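Long-range contacts in Lmo2184 protein (Listeria monocytogenes serovar 1/2a, PDB 5JOQ), which probably binds heme at the cell surface as the lipoprotein substrate-binding component of an iron-uptake ABC transporter: residues D49-L55 with P66-A70; V157-V161 with L280-E284; L180-E184 with E198-K202. All coordinates share one frame; numbering follows the deposited sequence. Where two conformers were deposited one is given.

In the fold
The long helix 140-161 joins two of these contacts, as in the solute-binding protein 8 family, where a long helix connects two lobes. Its start packs on Leu51 of contact 1 through Glu142 and Ala143, and its end forms contact 2 with helix 276-288; the two centres are about 29 Å apart. Contact 1 ties the end of helix 42-50 to the loop between strands 57-58 and 73-77 in the N-terminal lobe. Contact 3 lies apart at the six-stranded sheet of the C-terminal lobe, its nearest atoms about 9 Å from contact 2, in whose chain loop it is nested. Contacts 1 and 3 lie on opposite sides of the chain's centre, about 36 Å between centres.

Contact 1 (D49-L55 with P66-A70); sequences DKLDLPL and PKRYA
Arg68 lies over Tyr69, and both reach into the turn that follows helix 42-50. The Tyr69 hydroxyl donates to the carbonyl of Leu53, OH to O 2.7 Å, nearly in line with the C=O bond and in the plane of the ring. Leu55 covers one ring face: its CD1 sits 3.6 Å from the Tyr69 centroid, a CH-pi contact 10° off the normal. The opposite face carries CG of Arg68. Tyrosine thus offers flat faces to aliphatic groups and a hydroxyl to the carbonyl.

Arg68 NH1 forms a salt bridge with Asp52 OD1 at 2.9 Å, in the guanidinium plane and on the carboxylate's anti lone pair. A bend at chi3 (-63°) turns the guanidinium across the chain, and the Leu53 carbonyl oxygen lies over its face. Asp52, with positive phi, completes a Schellman motif after helix 42-50; the chain turns out of the helix there, and CG opposite the backbone N (chi1 -170°) brings the carboxylate back to Arg68.

Asp49, in the last helical turn, packs its CG against Pro66 CB at 3.7 Å. Its OD1 meets Arg68 through water 2, which accepts from NH1, and water 1, which accepts from the backbone N. Water 3 links Asp52 OD1 to Arg68 NH2; arginine suits a site where acid and waters are served together. Farther out, Met48 lies against Leu53, Leu55 and Tyr69, while Arg139 bonds to the Asp52 carbonyl.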
ATOM      1  N   ASP A  49      -1.670 -22.648 -17.458  1.00 17.58           N
ATOM      2  CA  ASP A  49      -1.491 -23.916 -16.758  1.00 20.00           C
ATOM      3  C   ASP A  49      -2.656 -24.870 -17.024  1.00 19.69           C
ATOM      4  O   ASP A  49      -2.449 -26.067 -17.244  1.00 20.73           O
ATOM      5  CB  ASP A  49      -1.329 -23.654 -15.258  1.00 21.85           C
ATOM      6  CG  ASP A  49      -1.226 -24.947 -14.443  1.00 28.56           C
ATOM      7  OD1 ASP A  49      -0.322 -25.767 -14.732  1.00 28.25           O
ATOM      8  OD2 ASP A  49      -2.045 -25.134 -13.517  1.00 30.47           O
ATOM      9  N   LYS A  50      -3.895 -24.370 -16.952  1.00 18.03           N
ATOM     10  CA  LYS A  50      -5.053 -25.227 -17.208  1.00 21.63           C
ATOM     11  C   LYS A  50      -5.084 -25.686 -18.653  1.00 22.33           C
ATOM     12  O   LYS A  50      -5.639 -26.750 -18.940  1.00 22.90           O
ATOM     13  CB  LYS A  50      -6.362 -24.496 -16.881  1.00 18.01           C
ATOM     14  CG  LYS A  50      -6.517 -24.136 -15.379  1.00 19.98           C
ATOM     15  CD  LYS A  50      -6.694 -25.353 -14.501  1.00 26.52           C
ATOM     16  CE  LYS A  50      -6.902 -24.884 -13.024  1.00 30.95           C
ATOM     17  NZ  LYS A  50      -6.571 -25.941 -12.039  1.00 34.38           N
ATOM     18  N   LEU A  51      -4.510 -24.893 -19.571  1.00 17.34           N
ATOM     19  CA  LEU A  51      -4.423 -25.286 -20.974  1.00 20.48           C
ATOM     20  C   LEU A  51      -3.224 -26.169 -21.272  1.00 20.26           C
ATOM     21  O   LEU A  51      -3.043 -26.580 -22.432  1.00 20.83           O
ATOM     22  CB  LEU A  51      -4.379 -24.040 -21.870  1.00 17.71           C
ATOM     23  CG  LEU A  51      -5.655 -23.174 -21.839  1.00 20.84           C
ATOM     24  CD1 LEU A  51      -5.569 -22.063 -22.877  1.00 17.99           C
ATOM     25  CD2 LEU A  51      -6.958 -23.987 -22.038  1.00 20.66           C
ATOM     26  N   ASP A  52      -2.391 -26.457 -20.272  1.00 18.36           N
ATOM     27  CA  ASP A  52      -1.237 -27.340 -20.444  1.00 21.80           C
ATOM     28  C   ASP A  52      -0.276 -26.793 -21.503  1.00 24.35           C
ATOM     29  O   ASP A  52       0.215 -27.522 -22.375  1.00 23.62           O
ATOM     30  CB  ASP A  52      -1.701 -28.759 -20.799  1.00 25.18           C
ATOM     31  CG  ASP A  52      -0.568 -29.795 -20.756  1.00 31.84           C
ATOM     32  OD1 ASP A  52       0.510 -29.539 -20.168  1.00 29.70           O
ATOM     33  OD2 ASP A  52      -0.776 -30.897 -21.310  1.00 33.78           O
ATOM     34  N   LEU A  53       0.010 -25.486 -21.412  1.00 22.46           N
ATOM     35  CA  LEU A  53       0.914 -24.814 -22.331  1.00 19.74           C
ATOM     36  C   LEU A  53       2.210 -24.415 -21.632  1.00 24.38           C
ATOM     37  O   LEU A  53       2.164 -23.862 -20.529  1.00 24.64           O
ATOM     38  CB  LEU A  53       0.240 -23.565 -22.906  1.00 18.45           C
ATOM     39  CG  LEU A  53      -0.805 -23.906 -23.984  1.00 17.60           C
ATOM     40  CD1 LEU A  53      -1.703 -22.716 -24.257  1.00 17.17           C
ATOM     41  CD2 LEU A  53      -0.095 -24.392 -25.275  1.00 18.49           C
ATOM     42  N   PRO A  54       3.367 -24.648 -22.245  1.00 24.70           N
ATOM     43  CA  PRO A  54       4.613 -24.126 -21.678  1.00 27.49           C
ATOM     44  C   PRO A  54       4.718 -22.623 -21.912  1.00 26.11           C
ATOM     45  O   PRO A  54       4.104 -22.059 -22.826  1.00 25.16           O
ATOM     46  CB  PRO A  54       5.700 -24.897 -22.432  1.00 29.23           C
ATOM     47  CG  PRO A  54       5.083 -25.252 -23.725  1.00 30.95           C
ATOM     48  CD  PRO A  54       3.594 -25.394 -23.495  1.00 27.53           C
ATOM     49  N   LEU A  55       5.492 -21.971 -21.051  1.00 24.01           N
ATOM     50  CA  LEU A  55       5.748 -20.536 -21.139  1.00 24.64           C
ATOM     51  C   LEU A  55       7.250 -20.277 -21.185  1.00 29.99           C
ATOM     52  O   LEU A  55       8.030 -20.994 -20.547  1.00 27.75           O
ATOM     53  CB  LEU A  55       5.154 -19.794 -19.937  1.00 24.74           C
ATOM     54  CG  LEU A  55       3.634 -19.868 -19.786  1.00 21.25           C
ATOM     55  CD1 LEU A  55       3.226 -19.178 -18.497  1.00 21.21           C
ATOM     56  CD2 LEU A  55       2.944 -19.187 -20.969  1.00 23.14           C
ATOM     57  N   PRO A  66       1.461 -21.151 -10.704  1.00 25.42           N
ATOM     58  CA  PRO A  66       1.487 -22.609 -10.872  1.00 25.15           C
ATOM     59  C   PRO A  66       2.918 -23.140 -10.851  1.00 28.94           C
ATOM     60  O   PRO A  66       3.839 -22.535 -11.416  1.00 27.54           O
ATOM     61  CB  PRO A  66       0.806 -22.827 -12.227  1.00 23.45           C
ATOM     62  CG  PRO A  66      -0.116 -21.610 -12.389  1.00 23.14           C
ATOM     63  CD  PRO A  66       0.694 -20.469 -11.757  1.00 25.31           C
ATOM     64  N   LYS A  67       3.089 -24.292 -10.192  1.00 28.72           N
ATOM     65  CA  LYS A  67       4.416 -24.854  -9.958  1.00 36.47           C
ATOM     66  C   LYS A  67       5.150 -25.195 -11.246  1.00 34.54           C
ATOM     67  O   LYS A  67       6.382 -25.159 -11.277  1.00 31.53           O
ATOM     68  CB  LYS A  67       4.305 -26.101  -9.083  1.00 47.57           C
ATOM     69  CG  LYS A  67       3.813 -25.793  -7.676  1.00 58.12           C
ATOM     70  CD  LYS A  67       3.464 -27.061  -6.898  1.00 67.95           C
ATOM     71  CE  LYS A  67       2.845 -26.718  -5.538  1.00 71.42           C
ATOM     72  NZ  LYS A  67       3.778 -25.902  -4.715  1.00 73.70           N
ATOM     73  N   ARG A  68       4.437 -25.531 -12.316  1.00 28.85           N
ATOM     74  CA  ARG A  68       5.156 -25.916 -13.521  1.00 32.78           C
ATOM     75  C   ARG A  68       6.027 -24.784 -14.062  1.00 32.32           C
ATOM     76  O   ARG A  68       6.955 -25.048 -14.824  1.00 29.50           O
ATOM     77  CB  ARG A  68       4.186 -26.399 -14.604  1.00 28.91           C
ATOM     78  CG  ARG A  68       3.254 -25.343 -15.113  1.00 28.35           C
ATOM     79  CD  ARG A  68       2.437 -25.865 -16.339  1.00 29.65           C
ATOM     80  NE  ARG A  68       3.301 -26.191 -17.484  1.00 31.89           N
ATOM     81  CZ  ARG A  68       2.940 -26.984 -18.493  1.00 34.53           C
ATOM     82  NH1 ARG A  68       1.730 -27.542 -18.506  1.00 29.55           N
ATOM     83  NH2 ARG A  68       3.788 -27.220 -19.496  1.00 37.11           N
ATOM     84  N   TYR A  69       5.758 -23.531 -13.702  1.00 28.11           N
ATOM     85  CA  TYR A  69       6.528 -22.410 -14.227  1.00 29.47           C
ATOM     86  C   TYR A  69       7.584 -21.913 -13.232  1.00 31.82           C
ATOM     87  O   TYR A  69       8.073 -20.782 -13.358  1.00 30.09           O
ATOM     88  CB  TYR A  69       5.587 -21.274 -14.630  1.00 26.18           C
ATOM     89  CG  TYR A  69       4.468 -21.710 -15.573  1.00 24.46           C
ATOM     90  CD1 TYR A  69       4.754 -22.349 -16.778  1.00 24.43           C
ATOM     91  CD2 TYR A  69       3.128 -21.457 -15.260  1.00 23.02           C
ATOM     92  CE1 TYR A  69       3.750 -22.744 -17.644  1.00 23.05           C
ATOM     93  CE2 TYR A  69       2.100 -21.847 -16.125  1.00 21.61           C
ATOM     94  CZ  TYR A  69       2.420 -22.475 -17.318  1.00 23.79           C
ATOM     95  OH  TYR A  69       1.405 -22.838 -18.158  1.00 23.51           O
ATOM     96  N   ALA A  70       7.931 -22.742 -12.246  1.00 31.46           N
ATOM     97  CA  ALA A  70       8.869 -22.340 -11.203  1.00 37.93           C
ATOM     98  C   ALA A  70      10.160 -21.751 -11.760  1.00 40.41           C
ATOM     99  O   ALA A  70      10.748 -20.847 -11.153  1.00 38.31           O
ATOM    100  CB  ALA A  70       9.199 -23.546 -10.321  1.00 37.21           C
TER
HETATM  101  O   HOH W   1       1.639 -26.342 -12.246  1.00 29.08           O
HETATM  102  O   HOH W   2      -0.181 -27.669 -16.782  1.00 37.04           O
HETATM  103  O   HOH W   3       2.959 -28.932 -21.711  1.00 43.88           O

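Contact 2 (V157-V161 with L280-E284); sequences VKSNV and LKEME
The last turn of helix 140-161 and a turn of helix 276-288 run nearly parallel, their N-to-C directions 13° apart, with short-segment axes 11.0 Å from each other at closest approach. At this slightly generous separation the long Glu284 side chain can lie between the helices. The backbones come nearest at Val157 and Lys281, whose CA atoms are 7.0 Å apart.

Val157 and Leu280 make the apolar part of the interface. Leu280 was modelled in two conformers, and the distances hold for the one given here: Val157 CB is 3.7 Å from Leu280 CD2, and both valine methyls lie against the leucine branch point, CG1 at 3.7 Å from Leu280 CG. A beta-branched residue suits this place because its two methyls fan out across the leucine from a short stem. One turn on, Glu284 lies across the interface. Its CG stands opposite the backbone N (chi1 -175°) and the chain stays extended, which carries the carboxylate to the other helix. The aliphatic part runs past Val161, whose CG1 is 3.9 Å from Glu284 CG. The carboxylate packs over the asparagine stem, Glu284 OE2 lying 3.4 Å from Asn160 CB. The Asn160 ND2 to Glu284 OE1 hydrogen bond is a minor part, weak at 3.4 Å though nearly straight at 172°. The methylenes of Glu284 thus suit the apolar side by Val161, and its carboxylate the partly exposed end by Asn160. The asparagine OD1 accepts from Gln156 NE2 in its own helix, the stronger partner, which probably limits the rotation of the amide.

Helix 187-194 packs against Leu280 through Leu191 and Leu194, joined by Ala195 of the following loop.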
ATOM      1  N   VAL A 157     -24.777 -20.728  -9.379  1.00 19.44           N
ATOM      2  CA  VAL A 157     -25.110 -19.476  -8.685  1.00 16.95           C
ATOM      3  C   VAL A 157     -26.361 -18.865  -9.293  1.00 19.65           C
ATOM      4  O   VAL A 157     -27.299 -18.493  -8.586  1.00 19.12           O
ATOM      5  CB  VAL A 157     -23.922 -18.498  -8.730  1.00 18.19           C
ATOM      6  CG1 VAL A 157     -24.321 -17.137  -8.063  1.00 17.59           C
ATOM      7  CG2 VAL A 157     -22.750 -19.129  -7.992  1.00 22.17           C
ATOM      8  N   LYS A 158     -26.419 -18.802 -10.621  1.00 15.28           N
ATOM      9  CA  LYS A 158     -27.599 -18.235 -11.270  1.00 17.66           C
ATOM     10  C   LYS A 158     -28.867 -18.958 -10.835  1.00 17.12           C
ATOM     11  O   LYS A 158     -29.875 -18.327 -10.506  1.00 18.63           O
ATOM     12  CB  LYS A 158     -27.434 -18.307 -12.794  1.00 21.86           C
ATOM     13  CG  LYS A 158     -26.509 -17.242 -13.394  1.00 24.60           C
ATOM     14  CD  LYS A 158     -26.169 -17.540 -14.868  1.00 31.58           C
ATOM     15  CE  LYS A 158     -26.448 -16.407 -15.864  1.00 36.45           C
ATOM     16  NZ  LYS A 158     -25.861 -16.772 -17.257  1.00 36.04           N
ATOM     17  N   SER A 159     -28.832 -20.284 -10.817  1.00 17.90           N
ATOM     18  CA  SER A 159     -29.970 -21.067 -10.404  1.00 20.10           C
ATOM     19  C   SER A 159     -30.345 -20.784  -8.939  1.00 25.39           C
ATOM     20  O   SER A 159     -31.485 -20.620  -8.609  1.00 25.04           O
ATOM     21  CB  SER A 159     -29.662 -22.552 -10.592  1.00 22.78           C
ATOM     22  OG  SER A 159     -30.671 -23.344 -10.040  1.00 33.51           O
ATOM     23  N   ASN A 160     -29.345 -20.688  -8.086  1.00 24.82           N
ATOM     24  CA  ASN A 160     -29.537 -20.440  -6.672  1.00 25.07           C
ATOM     25  C   ASN A 160     -30.259 -19.130  -6.396  1.00 23.33           C
ATOM     26  O   ASN A 160     -31.092 -19.071  -5.539  1.00 24.26           O
ATOM     27  CB  ASN A 160     -28.186 -20.295  -5.974  1.00 28.61           C
ATOM     28  CG  ASN A 160     -27.488 -21.603  -5.701  1.00 34.17           C
ATOM     29  OD1 ASN A 160     -28.039 -22.673  -5.858  1.00 34.18           O
ATOM     30  ND2 ASN A 160     -26.244 -21.502  -5.276  1.00 35.74           N
ATOM     31  N   VAL A 161     -29.915 -18.076  -7.114  1.00 23.93           N
ATOM     32  CA  VAL A 161     -30.513 -16.770  -6.880  1.00 22.41           C
ATOM     33  C   VAL A 161     -31.714 -16.384  -7.726  1.00 23.91           C
ATOM     34  O   VAL A 161     -32.317 -15.362  -7.515  1.00 21.05           O
ATOM     35  CB  VAL A 161     -29.452 -15.679  -7.115  1.00 19.21           C
ATOM     36  CG1 VAL A 161     -28.205 -15.969  -6.318  1.00 19.38           C
ATOM     37  CG2 VAL A 161     -29.115 -15.579  -8.586  1.00 18.10           C
ATOM     38  N   LEU A 280     -17.742 -15.369  -7.187  0.68 14.75           N
ATOM     39  CA  LEU A 280     -19.192 -15.332  -7.354  0.68 16.16           C
ATOM     40  C   LEU A 280     -19.908 -15.934  -6.145  0.68 16.29           C
ATOM     41  O   LEU A 280     -20.980 -15.460  -5.748  0.68 19.64           O
ATOM     42  CB  LEU A 280     -19.581 -16.067  -8.640  0.68 15.34           C
ATOM     43  CG  LEU A 280     -20.999 -15.861  -9.137  0.68 15.52           C
ATOM     44  CD1 LEU A 280     -21.279 -14.381  -9.365  0.68 13.95           C
ATOM     45  CD2 LEU A 280     -21.232 -16.688 -10.429  0.68 14.29           C
ATOM     46  N   LYS A 281     -19.346 -16.985  -5.549  1.00 18.18           N
ATOM     47  CA  LYS A 281     -19.975 -17.593  -4.378  1.00 15.82           C
ATOM     48  C   LYS A 281     -19.901 -16.669  -3.166  1.00 18.79           C
ATOM     49  O   LYS A 281     -20.824 -16.633  -2.335  1.00 17.32           O
ATOM     50  CB  LYS A 281     -19.293 -18.914  -4.051  1.00 23.45           C
ATOM     51  CG  LYS A 281     -19.529 -20.024  -5.060  1.00 36.33           C
ATOM     52  CD  LYS A 281     -18.705 -21.300  -4.742  1.00 46.98           C
ATOM     53  CE  LYS A 281     -18.560 -22.190  -6.002  1.00 53.55           C
ATOM     54  NZ  LYS A 281     -17.269 -22.962  -6.076  1.00 52.21           N
ATOM     55  N   GLU A 282     -18.768 -15.983  -3.001  1.00 15.84           N
ATOM     56  CA  GLU A 282     -18.657 -15.000  -1.927  1.00 19.36           C
ATOM     57  C   GLU A 282     -19.617 -13.831  -2.173  1.00 18.12           C
ATOM     58  O   GLU A 282     -20.245 -13.320  -1.233  1.00 19.37           O
ATOM     59  CB  GLU A 282     -17.196 -14.547  -1.819  1.00 21.88           C
ATOM     60  CG  GLU A 282     -16.820 -13.887  -0.536  1.00 36.15           C
ATOM     61  CD  GLU A 282     -17.161 -14.760   0.664  1.00 45.66           C
ATOM     62  OE1 GLU A 282     -16.925 -16.006   0.638  1.00 44.34           O
ATOM     63  OE2 GLU A 282     -17.726 -14.183   1.607  1.00 53.09           O
ATOM     64  N   MET A 283     -19.802 -13.442  -3.443  1.00 15.65           N
ATOM     65  CA  MET A 283     -20.752 -12.379  -3.763  1.00 14.46           C
ATOM     66  C   MET A 283     -22.159 -12.773  -3.362  1.00 16.02           C
ATOM     67  O   MET A 283     -22.903 -11.967  -2.789  1.00 15.83           O
ATOM     68  CB  MET A 283     -20.688 -12.045  -5.260  1.00 15.98           C
ATOM     69  CG  MET A 283     -21.591 -10.884  -5.658  1.00 15.02           C
ATOM     70  SD  MET A 283     -21.107  -9.305  -4.960  1.00 15.66           S
ATOM     71  CE  MET A 283     -19.499  -9.000  -5.751  1.00 11.56           C
ATOM     72  N   GLU A 284     -22.536 -14.022  -3.630  1.00 16.25           N
ATOM     73  CA  GLU A 284     -23.871 -14.487  -3.275  1.00 19.48           C
ATOM     74  C   GLU A 284     -24.084 -14.420  -1.765  1.00 20.81           C
ATOM     75  O   GLU A 284     -25.171 -14.059  -1.305  1.00 21.16           O
ATOM     76  CB  GLU A 284     -24.087 -15.907  -3.815  1.00 22.03           C
ATOM     77  CG  GLU A 284     -25.477 -16.413  -3.594  1.00 27.31           C
ATOM     78  CD  GLU A 284     -25.650 -17.897  -3.936  1.00 34.60           C
ATOM     79  OE1 GLU A 284     -24.753 -18.510  -4.583  1.00 31.04           O
ATOM     80  OE2 GLU A 284     -26.703 -18.439  -3.530  1.00 40.79           O
TER

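Contact 3 (L180-E184 with E198-K202); sequences LVVTE and ENVIK
Val181 points across at Ile201, and the two side chains meet tip to tip. Val181 CG1 is placed 3.3 Å from Ile201 CG1, shorter than usual for two carbons, so the exact closeness is doubtful. Branched aliphatic residues suit this largely apolar spot, where Leu216 of helix 213-219 packs on both.

At Val182 the contact becomes polar. Its carbonyl accepts from Asn199 ND2 at 3.1 Å, a straight bond (170°) that uses a lone pair in the carbonyl plane and lies almost in the amide plane. Water 4 donates to this same oxygen and to Asn199 OD1. That OD1 also accepts from the backbone N of Ile201 at 3.0 Å, forming an Asx turn that holds the amide in place as the chain leaves strand 198-199. In the mixed sheet strands 180-182 and 198-199 both pair with strand 168-173, one antiparallel and one parallel, and the Asn199 side chain makes the link that a backbone ladder does not.

Thr183 follows, its CG2 4.2 Å from Ile201 CG2, while its hydroxyl bonds with the Val206 carbonyl and the His185 N. Glu184 N donates to water 5, which in turn donates to the Ile201 carbonyl.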
ATOM      1  N   LEU A 180     -14.571   5.619  -7.553  1.00 11.33           N
ATOM      2  CA  LEU A 180     -15.288   5.467  -8.814  1.00 14.13           C
ATOM      3  C   LEU A 180     -16.513   4.573  -8.625  1.00 14.18           C
ATOM      4  O   LEU A 180     -16.468   3.599  -7.875  1.00 13.20           O
ATOM      5  CB  LEU A 180     -14.393   4.816  -9.871  1.00 10.92           C
ATOM      6  CG  LEU A 180     -13.204   5.697 -10.298  1.00 16.74           C
ATOM      7  CD1 LEU A 180     -12.250   4.886 -11.157  1.00 13.90           C
ATOM      8  CD2 LEU A 180     -13.713   6.885 -11.105  1.00 21.40           C
ATOM      9  N   VAL A 181     -17.582   4.872  -9.369  1.00 13.86           N
ATOM     10  CA  VAL A 181     -18.735   3.972  -9.441  1.00 12.70           C
ATOM     11  C   VAL A 181     -18.467   2.908 -10.499  1.00 10.92           C
ATOM     12  O   VAL A 181     -18.057   3.234 -11.618  1.00 11.69           O
ATOM     13  CB  VAL A 181     -19.999   4.765  -9.769  1.00 13.59           C
ATOM     14  CG1 VAL A 181     -21.183   3.813  -9.899  1.00 17.21           C
ATOM     15  CG2 VAL A 181     -20.256   5.777  -8.655  1.00 14.12           C
ATOM     16  N   VAL A 182     -18.669   1.643 -10.149  1.00  8.41           N
ATOM     17  CA  VAL A 182     -18.376   0.519 -11.051  1.00 11.13           C
ATOM     18  C   VAL A 182     -19.692   0.083 -11.689  1.00 11.69           C
ATOM     19  O   VAL A 182     -20.666  -0.195 -10.974  1.00 11.47           O
ATOM     20  CB  VAL A 182     -17.713  -0.656 -10.302  1.00 10.62           C
ATOM     21  CG1 VAL A 182     -17.350  -1.756 -11.264  1.00 10.33           C
ATOM     22  CG2 VAL A 182     -16.419  -0.203  -9.532  1.00  9.45           C
ATOM     23  N   THR A 183     -19.735   0.047 -13.027  1.00 10.64           N
ATOM     24  CA  THR A 183     -20.943  -0.367 -13.725  1.00  9.99           C
ATOM     25  C   THR A 183     -20.926  -1.862 -14.047  1.00 11.60           C
ATOM     26  O   THR A 183     -19.935  -2.559 -13.838  1.00 11.52           O
ATOM     27  CB  THR A 183     -21.111   0.397 -15.033  1.00 11.43           C
ATOM     28  OG1 THR A 183     -20.166  -0.121 -15.996  1.00 11.33           O
ATOM     29  CG2 THR A 183     -20.886   1.929 -14.812  1.00 12.42           C
ATOM     30  N   GLU A 184     -22.029  -2.335 -14.647  1.00  9.90           N
ATOM     31  CA  GLU A 184     -22.116  -3.707 -15.137  1.00  9.85           C
ATOM     32  C   GLU A 184     -21.045  -4.017 -16.178  1.00 11.23           C
ATOM     33  O   GLU A 184     -20.783  -5.199 -16.445  1.00 11.54           O
ATOM     34  CB  GLU A 184     -23.505  -3.952 -15.780  1.00 13.37           C
ATOM     35  CG  GLU A 184     -23.699  -3.143 -17.073  1.00 19.14           C
ATOM     36  CD  GLU A 184     -25.124  -3.213 -17.627  1.00 30.50           C
ATOM     37  OE1 GLU A 184     -25.712  -4.327 -17.519  1.00 27.91           O
ATOM     38  OE2 GLU A 184     -25.629  -2.166 -18.153  1.00 32.26           O
ATOM     39  N   GLU A 198     -28.932  -5.836  -8.447  1.00 14.48           N
ATOM     40  CA  GLU A 198     -29.349  -4.792  -9.385  1.00 15.45           C
ATOM     41  C   GLU A 198     -28.512  -3.530  -9.154  1.00 11.79           C
ATOM     42  O   GLU A 198     -28.696  -2.829  -8.159  1.00 14.12           O
ATOM     43  CB  GLU A 198     -30.841  -4.490  -9.209  1.00 21.49           C
ATOM     44  CG  GLU A 198     -31.334  -3.332 -10.052  1.00 26.20           C
ATOM     45  CD  GLU A 198     -32.802  -2.962  -9.752  1.00 33.48           C
ATOM     46  OE1 GLU A 198     -33.556  -3.812  -9.208  1.00 35.39           O
ATOM     47  OE2 GLU A 198     -33.189  -1.813 -10.050  1.00 34.12           O
ATOM     48  N   ASN A 199     -27.608  -3.224 -10.091  1.00 10.75           N
ATOM     49  CA  ASN A 199     -26.724  -2.066  -9.953  1.00 10.21           C
ATOM     50  C   ASN A 199     -27.592  -0.815  -9.904  1.00 14.07           C
ATOM     51  O   ASN A 199     -28.543  -0.681 -10.687  1.00 12.68           O
ATOM     52  CB  ASN A 199     -25.768  -2.022 -11.158  1.00 13.25           C
ATOM     53  CG  ASN A 199     -24.502  -1.214 -10.883  1.00 13.64           C
ATOM     54  OD1 ASN A 199     -24.575  -0.095 -10.379  1.00 11.71           O
ATOM     55  ND2 ASN A 199     -23.349  -1.792 -11.191  1.00 10.98           N
ATOM     56  N   VAL A 200     -27.294   0.107  -8.982  1.00 12.83           N
ATOM     57  CA  VAL A 200     -28.058   1.350  -8.987  1.00 12.72           C
ATOM     58  C   VAL A 200     -27.769   2.176 -10.230  1.00 17.38           C
ATOM     59  O   VAL A 200     -28.543   3.082 -10.542  1.00 18.59           O
ATOM     60  CB  VAL A 200     -27.802   2.233  -7.740  1.00 16.13           C
ATOM     61  CG1 VAL A 200     -28.437   1.607  -6.518  1.00 18.06           C
ATOM     62  CG2 VAL A 200     -26.281   2.510  -7.533  1.00 14.26           C
ATOM     63  N   ILE A 201     -26.659   1.923 -10.916  1.00 12.63           N
ATOM     64  CA  ILE A 201     -26.299   2.641 -12.145  1.00 16.18           C
ATOM     65  C   ILE A 201     -26.764   1.821 -13.318  1.00 17.64           C
ATOM     66  O   ILE A 201     -26.445   0.633 -13.409  1.00 22.74           O
ATOM     67  CB  ILE A 201     -24.776   2.889 -12.254  1.00 25.02           C
ATOM     68  CG1 ILE A 201     -24.289   3.697 -11.078  1.00 24.75           C
ATOM     69  CG2 ILE A 201     -24.474   3.665 -13.517  1.00 26.96           C
ATOM     70  CD1 ILE A 201     -25.003   5.043 -10.959  1.00 26.10           C
ATOM     71  N   LYS A 202     -27.526   2.438 -14.220  1.00 16.65           N
ATOM     72  CA  LYS A 202     -28.062   1.719 -15.358  1.00 19.84           C
ATOM     73  C   LYS A 202     -27.828   2.504 -16.630  1.00 19.24           C
ATOM     74  O   LYS A 202     -27.705   3.728 -16.617  1.00 20.20           O
ATOM     75  CB  LYS A 202     -29.567   1.453 -15.198  1.00 28.13           C
ATOM     76  CG  LYS A 202     -29.881   0.585 -14.010  1.00 31.17           C
ATOM     77  CD  LYS A 202     -31.376   0.396 -13.843  1.00 39.76           C
ATOM     78  CE  LYS A 202     -31.684  -0.327 -12.519  1.00 46.37           C
ATOM     79  NZ  LYS A 202     -31.176   0.416 -11.301  1.00 45.82           N
TER
HETATM   80  O   HOH W   4     -22.359   0.681  -8.865  1.00 10.39           O
HETATM   81  O   HOH W   5     -24.557  -0.757 -14.607  1.00 15.00           O